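Local coordinates for quinonprotein alcohol dehydrogenase-like protein (Bacteroides thetaiotaomicron VPI-5482, PDB 4R5O) that is of unknown function but binds calcium and joins an immunoglobulin-like beta-sandwich domain to a seven-bladed beta-propeller of the YVTN repeat family, at residues D142-L155 against G158-A172. Residues are numbered along the deposited sequence; the frame is centred on the assembly and turned at random.
Sequences DSANIIHSNGKFYL and GTSTSNRDHFYIVDA
Three consecutive antiparallel strands of one beta-propeller blade meet here: the middle strand 152-158, entered through the type I' turn S149-K152, pairs with strand 143-149 before it and strand 167-171 after it. F153 and V170 form a hydrogen-bonded pair, F153 N reaching V170 O at 2.7 Å in a nearly straight bond; L155 and Y168 repeat the pattern, and L155 CD2 rests against Y168 CD1 (3.9 Å). On the opposite face Y154 lies alongside I169, Y154 CD1 also meeting F167 CZ at 3.6 Å. A172 CA sits over one face of the F153 ring, which also meets F105 and F112 of the neighbouring sheet. At the far end S143 pairs with G158 through two backbone bonds, and N145 ND2 donates to S143 OG. T159 OG1, anti to its own N (chi1 178°), is thereby directed to D142 OD1 (3.1 Å), which it meets from above the carboxylate plane, while OD2 accepts from G139 N. Replacing D142 with an alanine would probably leave T159 OG1 and G139 N without this acceptor and R164 NH1 without a nearby negative charge. D171 OD2 is hydrogen-bonded to T174 OG1; one water donates to G151 O and D171 OD1, at 2.7 Å each.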
ATOM      1  N   ASP A 142      -6.554  12.104  -6.677  1.00 51.02           N
ATOM      2  CA  ASP A 142      -5.148  11.846  -6.338  1.00 48.40           C
ATOM      3  C   ASP A 142      -4.761  10.390  -6.620  1.00 49.86           C
ATOM      4  O   ASP A 142      -5.602   9.493  -6.526  1.00 51.61           O
ATOM      5  CB  ASP A 142      -4.873  12.156  -4.859  1.00 49.32           C
ATOM      6  CG  ASP A 142      -5.017  13.599  -4.436  1.00 54.74           C
ATOM      7  OD1 ASP A 142      -5.060  14.488  -5.336  1.00 53.55           O
ATOM      8  OD2 ASP A 142      -4.991  13.858  -3.205  1.00 59.66           O
ATOM      9  N   SER A 143      -3.488  10.153  -6.929  1.00 41.87           N
ATOM     10  CA  SER A 143      -2.964   8.811  -7.151  1.00 39.33           C
ATOM     11  C   SER A 143      -2.039   8.394  -5.995  1.00 45.88           C
ATOM     12  O   SER A 143      -1.382   9.220  -5.363  1.00 46.28           O
ATOM     13  CB  SER A 143      -2.223   8.726  -8.479  1.00 37.97           C
ATOM     14  OG  SER A 143      -1.075   9.552  -8.511  1.00 43.79           O
ATOM     15  N   ALA A 144      -2.030   7.106  -5.713  1.00 43.44           N
ATOM     16  CA  ALA A 144      -1.200   6.454  -4.715  1.00 42.15           C
ATOM     17  C   ALA A 144      -0.288   5.482  -5.421  1.00 45.63           C
ATOM     18  O   ALA A 144      -0.754   4.512  -6.021  1.00 47.74           O
ATOM     19  CB  ALA A 144      -2.056   5.759  -3.672  1.00 42.85           C
ATOM     20  N   ASN A 145       0.998   5.775  -5.412  1.00 39.89           N
ATOM     21  CA  ASN A 145       2.016   4.975  -6.077  1.00 40.23           C
ATOM     22  C   ASN A 145       2.942   4.458  -4.982  1.00 43.21           C
ATOM     23  O   ASN A 145       3.602   5.253  -4.311  1.00 43.84           O
ATOM     24  CB  ASN A 145       2.716   5.847  -7.156  1.00 47.05           C
ATOM     25  CG  ASN A 145       1.709   6.653  -8.006  1.00 71.26           C
ATOM     26  OD1 ASN A 145       1.110   6.125  -8.955  1.00 69.21           O
ATOM     27  ND2 ASN A 145       1.432   7.929  -7.631  1.00 45.08           N
ATOM     28  N   ILE A 146       2.881   3.150  -4.707  1.00 38.47           N
ATOM     29  CA  ILE A 146       3.635   2.505  -3.613  1.00 36.71           C
ATOM     30  C   ILE A 146       4.580   1.429  -4.132  1.00 38.06           C
ATOM     31  O   ILE A 146       4.190   0.587  -4.952  1.00 35.85           O
ATOM     32  CB  ILE A 146       2.664   1.869  -2.563  1.00 38.96           C
ATOM     33  CG1 ILE A 146       1.639   2.903  -2.050  1.00 39.30           C
ATOM     34  CG2 ILE A 146       3.424   1.169  -1.426  1.00 36.96           C
ATOM     35  CD1 ILE A 146       0.608   2.444  -1.132  1.00 39.14           C
ATOM     36  N   ILE A 147       5.795   1.415  -3.577  1.00 35.36           N
ATOM     37  CA  ILE A 147       6.808   0.401  -3.854  1.00 36.18           C
ATOM     38  C   ILE A 147       7.223  -0.211  -2.522  1.00 41.87           C
ATOM     39  O   ILE A 147       7.595   0.492  -1.583  1.00 41.95           O
ATOM     40  CB  ILE A 147       8.012   0.928  -4.667  1.00 39.26           C
ATOM     41  CG1 ILE A 147       7.544   1.226  -6.115  1.00 38.23           C
ATOM     42  CG2 ILE A 147       9.184  -0.120  -4.654  1.00 41.09           C
ATOM     43  CD1 ILE A 147       8.404   1.912  -6.860  1.00 48.91           C
ATOM     44  N   HIS A 148       7.069  -1.525  -2.440  1.00 38.55           N
ATOM     45  CA  HIS A 148       7.451  -2.315  -1.307  1.00 37.98           C
ATOM     46  C   HIS A 148       8.916  -2.730  -1.525  1.00 43.13           C
ATOM     47  O   HIS A 148       9.224  -3.546  -2.406  1.00 40.11           O
ATOM     48  CB  HIS A 148       6.480  -3.498  -1.131  1.00 38.64           C
ATOM     49  CG  HIS A 148       6.770  -4.373   0.053  1.00 42.03           C
ATOM     50  ND1 HIS A 148       6.183  -5.616   0.176  1.00 43.91           N
ATOM     51  CD2 HIS A 148       7.595  -4.174   1.112  1.00 42.55           C
ATOM     52  CE1 HIS A 148       6.661  -6.127   1.300  1.00 42.72           C
ATOM     53  NE2 HIS A 148       7.501  -5.291   1.902  1.00 42.61           N
ATOM     54  N   SER A 149       9.826  -2.091  -0.762  1.00 42.50           N
ATOM     55  CA  SER A 149      11.263  -2.349  -0.843  1.00 42.70           C
ATOM     56  C   SER A 149      11.919  -2.098   0.520  1.00 49.56           C
ATOM     57  O   SER A 149      11.421  -1.265   1.275  1.00 51.80           O
ATOM     58  CB  SER A 149      11.883  -1.471  -1.923  1.00 44.46           C
ATOM     59  OG  SER A 149      13.194  -1.887  -2.262  1.00 56.12           O
ATOM     60  N   ASN A 150      13.013  -2.818   0.842  0.50 45.74           N
ATOM     61  CA  ASN A 150      13.813  -2.670   2.075  0.50 45.52           C
ATOM     62  C   ASN A 150      12.928  -2.834   3.360  0.50 49.68           C
ATOM     63  O   ASN A 150      13.215  -2.217   4.399  0.50 49.87           O
ATOM     64  CB  ASN A 150      14.520  -1.273   2.089  0.50 44.34           C
ATOM     65  CG  ASN A 150      15.163  -0.793   0.795  0.50 51.28           C
ATOM     66  OD1 ASN A 150      15.048   0.391   0.433  0.50 36.92           O
ATOM     67  ND2 ASN A 150      15.833  -1.681   0.056  0.50 37.95           N
ATOM     68  N   GLY A 151      11.867  -3.644   3.268  1.00 45.51           N
ATOM     69  CA  GLY A 151      10.916  -3.843   4.359  1.00 44.55           C
ATOM     70  C   GLY A 151      10.053  -2.626   4.655  1.00 47.83           C
ATOM     71  O   GLY A 151       9.494  -2.531   5.757  1.00 50.13           O
ATOM     72  N   LYS A 152       9.922  -1.695   3.665  1.00 38.73           N
ATOM     73  CA  LYS A 152       9.138  -0.474   3.797  1.00 37.05           C
ATOM     74  C   LYS A 152       8.180  -0.291   2.616  1.00 41.99           C
ATOM     75  O   LYS A 152       8.434  -0.768   1.506  1.00 41.49           O
ATOM     76  CB  LYS A 152      10.071   0.773   3.890  1.00 37.83           C
ATOM     77  CG  LYS A 152      11.187   0.745   4.958  1.00 44.85           C
ATOM     78  CD  LYS A 152      10.650   0.742   6.397  1.00 59.52           C
ATOM     79  CE  LYS A 152      11.664   0.420   7.475  1.00 66.25           C
ATOM     80  NZ  LYS A 152      12.072  -1.010   7.466  1.00 85.81           N
ATOM     81  N   PHE A 153       7.093   0.434   2.855  1.00 38.70           N
ATOM     82  CA  PHE A 153       6.175   0.862   1.823  1.00 37.49           C
ATOM     83  C   PHE A 153       6.490   2.307   1.516  1.00 40.87           C
ATOM     84  O   PHE A 153       6.319   3.165   2.381  1.00 39.58           O
ATOM     85  CB  PHE A 153       4.693   0.665   2.183  1.00 39.44           C
ATOM     86  CG  PHE A 153       4.205  -0.738   2.459  1.00 41.99           C
ATOM     87  CD1 PHE A 153       4.561  -1.793   1.621  1.00 44.61           C
ATOM     88  CD2 PHE A 153       3.238  -0.976   3.449  1.00 43.44           C
ATOM     89  CE1 PHE A 153       4.059  -3.087   1.844  1.00 45.44           C
ATOM     90  CE2 PHE A 153       2.719  -2.261   3.651  1.00 45.67           C
ATOM     91  CZ  PHE A 153       3.139  -3.310   2.851  1.00 43.57           C
ATOM     92  N   TYR A 154       7.053   2.564   0.336  1.00 38.36           N
ATOM     93  CA  TYR A 154       7.350   3.921  -0.097  1.00 38.29           C
ATOM     94  C   TYR A 154       6.187   4.409  -0.895  1.00 39.81           C
ATOM     95  O   TYR A 154       5.892   3.824  -1.924  1.00 39.39           O
ATOM     96  CB  TYR A 154       8.657   4.001  -0.895  1.00 39.66           C
ATOM     97  CG  TYR A 154       9.858   3.541  -0.110  1.00 40.05           C
ATOM     98  CD1 TYR A 154      10.489   4.387   0.797  1.00 40.71           C
ATOM     99  CD2 TYR A 154      10.394   2.278  -0.302  1.00 41.71           C
ATOM    100  CE1 TYR A 154      11.604   3.977   1.513  1.00 39.98           C
ATOM    101  CE2 TYR A 154      11.517   1.858   0.401  1.00 43.13           C
ATOM    102  CZ  TYR A 154      12.119   2.713   1.307  1.00 51.00           C
ATOM    103  OH  TYR A 154      13.235   2.303   1.985  1.00 56.69           O
ATOM    104  N   LEU A 155       5.469   5.410  -0.382  1.00 35.47           N
ATOM    105  CA  LEU A 155       4.281   5.957  -1.030  1.00 33.87           C
ATOM    106  C   LEU A 155       4.576   7.350  -1.588  1.00 38.58           C
ATOM    107  O   LEU A 155       5.113   8.216  -0.890  1.00 37.70           O
ATOM    108  CB  LEU A 155       3.090   5.997  -0.043  1.00 33.19           C
ATOM    109  CG  LEU A 155       1.913   6.947  -0.339  1.00 37.85           C
ATOM    110  CD1 LEU A 155       1.101   6.498  -1.554  1.00 40.88           C
ATOM    111  CD2 LEU A 155       1.000   7.059   0.838  1.00 34.53           C
ATOM    112  N   GLY A 158       0.312  11.484  -5.927  1.00 29.25           N
ATOM    113  CA  GLY A 158       0.207  12.336  -7.101  1.00 28.99           C
ATOM    114  C   GLY A 158      -0.972  13.249  -6.863  1.00 33.17           C
ATOM    115  O   GLY A 158      -2.121  12.813  -6.968  1.00 30.86           O
ATOM    116  N   THR A 159      -0.688  14.483  -6.417  1.00 31.39           N
ATOM    117  CA  THR A 159      -1.710  15.442  -6.028  1.00 32.10           C
ATOM    118  C   THR A 159      -1.325  16.833  -6.523  1.00 36.43           C
ATOM    119  O   THR A 159      -0.144  17.128  -6.637  1.00 35.67           O
ATOM    120  CB  THR A 159      -1.909  15.401  -4.494  1.00 34.78           C
ATOM    121  OG1 THR A 159      -2.880  16.377  -4.111  1.00 38.38           O
ATOM    122  CG2 THR A 159      -0.632  15.569  -3.720  1.00 29.60           C
ATOM    123  N   SER A 160      -2.336  17.675  -6.824  1.00 33.97           N
ATOM    124  CA  SER A 160      -2.114  19.033  -7.336  1.00 34.77           C
ATOM    125  C   SER A 160      -1.702  19.996  -6.193  1.00 38.46           C
ATOM    126  O   SER A 160      -1.205  21.080  -6.476  1.00 36.66           O
ATOM    127  CB  SER A 160      -3.348  19.544  -8.066  1.00 38.25           C
ATOM    128  OG  SER A 160      -4.464  19.542  -7.195  1.00 56.27           O
ATOM    129  N   THR A 161      -1.819  19.563  -4.912  1.00 37.30           N
ATOM    130  CA  THR A 161      -1.408  20.356  -3.745  1.00 36.09           C
ATOM    131  C   THR A 161       0.125  20.315  -3.604  1.00 39.42           C
ATOM    132  O   THR A 161       0.742  19.253  -3.468  1.00 37.14           O
ATOM    133  CB  THR A 161      -2.097  19.882  -2.470  1.00 40.15           C
ATOM    134  OG1 THR A 161      -3.496  19.824  -2.712  1.00 46.08           O
ATOM    135  CG2 THR A 161      -1.826  20.812  -1.284  1.00 37.91           C
ATOM    136  N   SER A 162       0.713  21.513  -3.589  1.00 36.89           N
ATOM    137  CA  SER A 162       2.139  21.764  -3.474  1.00 35.11           C
ATOM    138  C   SER A 162       2.657  21.659  -2.040  1.00 40.25           C
ATOM    139  O   SER A 162       3.629  20.959  -1.813  1.00 42.66           O
ATOM    140  CB  SER A 162       2.429  23.165  -3.992  1.00 37.23           C
ATOM    141  OG  SER A 162       3.783  23.554  -3.841  1.00 38.75           O
ATOM    142  N   ASN A 163       2.048  22.373  -1.091  1.00 37.17           N
ATOM    143  CA  ASN A 163       2.508  22.473   0.300  1.00 35.83           C
ATOM    144  C   ASN A 163       1.876  21.404   1.182  1.00 38.21           C
ATOM    145  O   ASN A 163       1.041  21.669   2.040  1.00 39.46           O
ATOM    146  CB  ASN A 163       2.198  23.873   0.856  1.00 34.16           C
ATOM    147  CG  ASN A 163       0.764  24.316   0.773  1.00 47.04           C
ATOM    148  OD1 ASN A 163      -0.002  23.931  -0.131  1.00 39.37           O
ATOM    149  ND2 ASN A 163       0.398  25.180   1.709  1.00 37.91           N
ATOM    150  N   ARG A 164       2.318  20.190   0.975  1.00 32.86           N
ATOM    151  CA  ARG A 164       1.912  19.005   1.712  1.00 31.52           C
ATOM    152  C   ARG A 164       2.942  17.919   1.508  1.00 38.86           C
ATOM    153  O   ARG A 164       3.766  18.036   0.612  1.00 40.87           O
ATOM    154  CB  ARG A 164       0.522  18.517   1.305  1.00 26.29           C
ATOM    155  CG  ARG A 164       0.392  18.161  -0.167  1.00 28.21           C
ATOM    156  CD  ARG A 164      -0.752  17.203  -0.365  1.00 28.43           C
ATOM    157  NE  ARG A 164      -0.481  15.937   0.289  1.00 26.32           N
ATOM    158  CZ  ARG A 164      -1.324  14.921   0.355  1.00 50.85           C
ATOM    159  NH1 ARG A 164      -2.545  15.026  -0.168  1.00 37.12           N
ATOM    160  NH2 ARG A 164      -0.963  13.794   0.963  1.00 36.35           N
ATOM    161  N   ASP A 165       2.915  16.883   2.331  1.00 36.06           N
ATOM    162  CA  ASP A 165       3.799  15.745   2.182  1.00 35.68           C
ATOM    163  C   ASP A 165       3.329  14.913   0.987  1.00 38.99           C
ATOM    164  O   ASP A 165       2.128  14.632   0.851  1.00 37.00           O
ATOM    165  CB  ASP A 165       3.849  14.907   3.488  1.00 37.07           C
ATOM    166  CG  ASP A 165       4.575  15.596   4.645  1.00 41.49           C
ATOM    167  OD1 ASP A 165       5.329  16.560   4.387  1.00 41.68           O
ATOM    168  OD2 ASP A 165       4.411  15.153   5.795  1.00 43.08           O
ATOM    169  N   HIS A 166       4.268  14.572   0.087  1.00 36.18           N
ATOM    170  CA  HIS A 166       3.962  13.736  -1.083  1.00 34.61           C
ATOM    171  C   HIS A 166       4.580  12.344  -0.927  1.00 38.11           C
ATOM    172  O   HIS A 166       4.019  11.356  -1.390  1.00 37.50           O
ATOM    173  CB  HIS A 166       4.454  14.387  -2.374  1.00 33.76           C
ATOM    174  CG  HIS A 166       3.979  15.789  -2.528  1.00 35.75           C
ATOM    175  ND1 HIS A 166       4.810  16.867  -2.239  1.00 36.61           N
ATOM    176  CD2 HIS A 166       2.751  16.251  -2.840  1.00 36.24           C
ATOM    177  CE1 HIS A 166       4.082  17.946  -2.462  1.00 35.60           C
ATOM    178  NE2 HIS A 166       2.831  17.628  -2.813  1.00 36.15           N
ATOM    179  N   PHE A 167       5.717  12.270  -0.253  1.00 34.78           N
ATOM    180  CA  PHE A 167       6.429  11.016  -0.092  1.00 34.76           C
ATOM    181  C   PHE A 167       6.347  10.549   1.356  1.00 40.33           C
ATOM    182  O   PHE A 167       6.648  11.307   2.273  1.00 41.61           O
ATOM    183  CB  PHE A 167       7.891  11.207  -0.538  1.00 36.40           C
ATOM    184  CG  PHE A 167       8.675   9.930  -0.636  1.00 37.73           C
ATOM    185  CD1 PHE A 167       8.713   9.211  -1.826  1.00 39.68           C
ATOM    186  CD2 PHE A 167       9.389   9.449   0.456  1.00 39.72           C
ATOM    187  CE1 PHE A 167       9.433   8.025  -1.916  1.00 39.95           C
ATOM    188  CE2 PHE A 167      10.091   8.249   0.372  1.00 42.26           C
ATOM    189  CZ  PHE A 167      10.115   7.549  -0.816  1.00 40.06           C
ATOM    190  N   TYR A 168       5.940   9.304   1.552  1.00 36.80           N
ATOM    191  CA  TYR A 168       5.749   8.682   2.861  1.00 35.78           C
ATOM    192  C   TYR A 168       6.502   7.364   2.989  1.00 40.87           C
ATOM    193  O   TYR A 168       6.526   6.583   2.037  1.00 40.78           O
ATOM    194  CB  TYR A 168       4.248   8.416   3.093  1.00 35.78           C
ATOM    195  CG  TYR A 168       3.373   9.658   3.121  1.00 35.83           C
ATOM    196  CD1 TYR A 168       2.959  10.269   1.943  1.00 35.17           C
ATOM    197  CD2 TYR A 168       2.845  10.135   4.319  1.00 36.86           C
ATOM    198  CE1 TYR A 168       2.142  11.394   1.963  1.00 33.14           C
ATOM    199  CE2 TYR A 168       2.035  11.266   4.354  1.00 37.16           C
ATOM    200  CZ  TYR A 168       1.674  11.884   3.174  1.00 42.46           C
ATOM    201  OH  TYR A 168       0.838  12.978   3.229  1.00 49.30           O
ATOM    202  N   ILE A 169       7.103   7.113   4.174  1.00 37.06           N
ATOM    203  CA  ILE A 169       7.744   5.851   4.520  1.00 36.13           C
ATOM    204  C   ILE A 169       6.909   5.241   5.635  1.00 40.79           C
ATOM    205  O   ILE A 169       6.736   5.848   6.703  1.00 41.85           O
ATOM    206  CB  ILE A 169       9.249   5.915   4.883  1.00 39.26           C
ATOM    207  CG1 ILE A 169      10.071   6.764   3.900  1.00 39.18           C
ATOM    208  CG2 ILE A 169       9.825   4.470   5.065  1.00 38.91           C
ATOM    209  CD1 ILE A 169      11.487   6.996   4.362  1.00 42.07           C
ATOM    210  N   VAL A 170       6.346   4.065   5.342  1.00 36.77           N
ATOM    211  CA  VAL A 170       5.480   3.262   6.212  1.00 35.67           C
ATOM    212  C   VAL A 170       6.152   1.913   6.382  1.00 40.35           C
ATOM    213  O   VAL A 170       6.575   1.336   5.386  1.00 41.07           O
ATOM    214  CB  VAL A 170       4.033   3.155   5.618  1.00 37.13           C
ATOM    215  CG1 VAL A 170       3.143   2.227   6.445  1.00 36.17           C
ATOM    216  CG2 VAL A 170       3.386   4.534   5.457  1.00 36.06           C
ATOM    217  N   ASP A 171       6.303   1.426   7.631  1.00 36.58           N
ATOM    218  CA  ASP A 171       6.875   0.105   7.861  1.00 36.43           C
ATOM    219  C   ASP A 171       5.935  -0.972   7.242  1.00 38.42           C
ATOM    220  O   ASP A 171       4.718  -0.925   7.458  1.00 34.80           O
ATOM    221  CB  ASP A 171       7.120  -0.143   9.354  1.00 38.43           C
ATOM    222  CG  ASP A 171       7.774  -1.479   9.621  1.00 47.46           C
ATOM    223  OD1 ASP A 171       8.868  -1.729   9.063  1.00 48.00           O
ATOM    224  OD2 ASP A 171       7.194  -2.275  10.371  1.00 56.13           O
ATOM    225  N   ALA A 172       6.493  -1.894   6.428  1.00 36.75           N
ATOM    226  CA  ALA A 172       5.674  -2.878   5.708  1.00 36.79           C
ATOM    227  C   ALA A 172       5.079  -3.942   6.625  1.00 44.20           C
ATOM    228  O   ALA A 172       3.948  -4.328   6.382  1.00 45.62           O
ATOM    229  CB  ALA A 172       6.484  -3.555   4.628  1.00 37.03           C
TER
HETATM  230  O   HOH W   1       9.230  -4.130   7.971  1.00 44.03           O